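Local coordinates for protein CG1507-PB, isoform B (Drosophila melanogaster, PDB 5FGO) that probably binds purine-rich single-stranded DNA and RNA as a whole protein, the piece here being its third PUR repeat, which pairs with a second copy of itself, at residues Y39-E44 / S52-E57. Numbering follows the deposited sequence.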
loop_
_atom_site.group_PDB
_atom_site.type_symbol
_atom_site.label_atom_id
_atom_site.label_comp_id
_atom_site.label_asym_id
_atom_site.label_seq_id
_atom_site.Cartn_x
_atom_site.Cartn_y
_atom_site.Cartn_z
ATOM N N TYR B 39 -5.817 11.448 1.592
ATOM C CA TYR B 39 -5.582 10.076 1.177
ATOM C C TYR B 39 -4.144 9.862 0.683
ATOM O O TYR B 39 -3.431 10.822 0.349
ATOM C CB TYR B 39 -6.580 9.686 0.084
ATOM C CG TYR B 39 -6.475 10.536 -1.172
ATOM C CD1 TYR B 39 -5.526 10.263 -2.151
ATOM C CD2 TYR B 39 -7.301 11.640 -1.355
ATOM C CE1 TYR B 39 -5.430 11.057 -3.293
ATOM C CE2 TYR B 39 -7.208 12.434 -2.477
ATOM C CZ TYR B 39 -6.281 12.138 -3.447
ATOM O OH TYR B 39 -6.207 12.940 -4.563
HETATM N N MSE B 40 -3.744 8.589 0.640
HETATM C CA MSE B 40 -2.469 8.172 0.080
HETATM C C MSE B 40 -2.693 7.329 -1.184
HETATM O O MSE B 40 -3.349 6.292 -1.144
HETATM C CB MSE B 40 -1.658 7.365 1.100
HETATM C CG MSE B 40 -0.241 7.071 0.642
HETATM SE SE MSE B 40 0.660 5.687 1.642
HETATM C CE MSE B 40 0.491 6.543 3.357
ATOM N N ARG B 41 -2.149 7.784 -2.306
ATOM C CA ARG B 41 -2.184 7.011 -3.526
ATOM C C ARG B 41 -0.879 6.253 -3.662
ATOM O O ARG B 41 0.188 6.848 -3.614
ATOM C CB ARG B 41 -2.406 7.910 -4.736
ATOM C CG ARG B 41 -2.534 7.159 -6.058
ATOM C CD ARG B 41 -2.757 8.126 -7.206
ATOM N NE ARG B 41 -1.535 8.900 -7.455
ATOM C CZ ARG B 41 -1.418 9.905 -8.327
ATOM N NH1 ARG B 41 -2.452 10.266 -9.086
ATOM N NH2 ARG B 41 -0.254 10.546 -8.449
ATOM N N ILE B 42 -0.953 4.940 -3.809
ATOM C CA ILE B 42 0.249 4.174 -4.056
ATOM C C ILE B 42 0.181 3.656 -5.493
ATOM O O ILE B 42 -0.670 2.847 -5.839
ATOM C CB ILE B 42 0.410 3.028 -3.058
ATOM C CG1 ILE B 42 0.176 3.537 -1.646
ATOM C CG2 ILE B 42 1.782 2.364 -3.203
ATOM C CD1 ILE B 42 0.287 2.476 -0.596
ATOM N N SER B 43 1.080 4.129 -6.343
ATOM C CA SER B 43 1.040 3.725 -7.737
ATOM C C SER B 43 2.064 2.672 -8.081
ATOM O O SER B 43 3.184 2.706 -7.595
ATOM C CB SER B 43 1.237 4.940 -8.623
ATOM O OG SER B 43 0.332 5.960 -8.243
ATOM N N GLU B 44 1.668 1.744 -8.939
ATOM C CA GLU B 44 2.599 0.787 -9.473
ATOM C C GLU B 44 2.735 1.163 -10.946
ATOM O O GLU B 44 1.756 1.196 -11.709
ATOM C CB GLU B 44 2.083 -0.633 -9.305
ATOM C CG GLU B 44 3.082 -1.731 -9.625
ATOM C CD GLU B 44 2.480 -3.116 -9.482
ATOM O OE1 GLU B 44 1.382 -3.260 -8.936
ATOM O OE2 GLU B 44 3.116 -4.087 -9.904
ATOM N N SER B 52 -3.037 1.973 -9.505
ATOM C CA SER B 52 -2.847 2.548 -8.175
ATOM C C SER B 52 -3.942 2.131 -7.205
ATOM O O SER B 52 -4.957 1.577 -7.604
ATOM C CB SER B 52 -2.782 4.067 -8.235
ATOM O OG SER B 52 -4.044 4.629 -8.534
ATOM N N ILE B 53 -3.680 2.323 -5.922
ATOM C CA ILE B 53 -4.720 2.259 -4.905
ATOM C C ILE B 53 -4.774 3.543 -4.083
ATOM O O ILE B 53 -3.799 4.278 -3.980
ATOM C CB ILE B 53 -4.524 1.102 -3.943
ATOM C CG1 ILE B 53 -3.141 1.233 -3.282
ATOM C CG2 ILE B 53 -4.715 -0.210 -4.682
ATOM C CD1 ILE B 53 -2.907 0.293 -2.147
ATOM N N THR B 54 -5.932 3.799 -3.500
ATOM C CA THR B 54 -6.160 5.007 -2.749
ATOM C C THR B 54 -6.661 4.679 -1.340
ATOM O O THR B 54 -7.698 4.045 -1.149
ATOM C CB THR B 54 -7.133 5.922 -3.495
ATOM O OG1 THR B 54 -6.411 6.565 -4.541
ATOM C CG2 THR B 54 -7.644 7.014 -2.602
ATOM N N ILE B 55 -5.894 5.138 -0.358
ATOM C CA ILE B 55 -6.122 4.815 1.035
ATOM C C ILE B 55 -6.444 6.086 1.755
ATOM O O ILE B 55 -5.625 6.998 1.762
ATOM C CB ILE B 55 -4.897 4.184 1.690
ATOM C CG1 ILE B 55 -4.369 3.034 0.849
ATOM C CG2 ILE B 55 -5.221 3.706 3.075
ATOM C CD1 ILE B 55 -2.975 2.631 1.198
ATOM N N PRO B 56 -7.643 6.166 2.342
ATOM C CA PRO B 56 -8.055 7.336 3.130
ATOM C C PRO B 56 -7.240 7.374 4.404
ATOM O O PRO B 56 -6.914 6.291 4.902
ATOM C CB PRO B 56 -9.529 7.072 3.451
ATOM C CG PRO B 56 -9.887 5.799 2.732
ATOM C CD PRO B 56 -8.628 5.080 2.403
ATOM N N GLU B 57 -6.928 8.569 4.908
ATOM C CA GLU B 57 -6.117 8.722 6.115
ATOM C C GLU B 57 -6.656 7.941 7.310
ATOM O O GLU B 57 -5.888 7.308 8.013
ATOM C CB GLU B 57 -5.974 10.193 6.517
ATOM C CG GLU B 57 -4.852 10.395 7.554
ATOM C CD GLU B 57 -4.760 11.806 8.144
ATOM O OE1 GLU B 57 -5.551 12.700 7.764
ATOM O OE2 GLU B 57 -3.875 12.013 9.005
#
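Met-40 and Ile-55 form a hydrogen-bonded pair of the antiparallel hairpin that ends the four-stranded sheet of this PUR repeat, strand 49-56 being one of the two outermost within the chain. Their mutual bonds run from Met-40 N to Ile-55 O (2.7 Å) and from Ile-55 N to Met-40 O (2.9 Å). Ile-42 and Ile-53 repeat the pattern, Ile-42 N meeting Ile-53 O at 2.9 Å, in the carbonyl plane. Pro-56, which has no N-H to give, fits the non-hydrogen-bonded place opposite Tyr-39. The outer edge of strand 49-56 is used by the second subunit, whose Glu-44 carboxylate accepts a bond from Thr-54 N.

Apolar side chains suit the buried face carrying Met-40, Ile-42, Ile-53 and Ile-55. Helix 60-72 meets Met-40, a selenomethionine here, and Ile-55; Tyr-70 of the second subunit also packs on Met-40. Ile-42 and Ile-53 lie side by side, CB of the former 4.0 Å from CG1 of the latter, while the CD1 methyls of Ile-42 and Ile-55 meet at 3.7 Å.

The other face is more open and mixed. Small Ser-52 leaves its CB beside the stem of Arg-41, 3.8 Å from CG, and that long chain carries its charge to a salt bridge with Asp-30 on neighbouring strand 25-34. With chi1 at 61°, Tyr-39 brings the near part of its ring obliquely past Thr-54, CD1 to CG2 3.9 Å, while its hydroxyl end leads away.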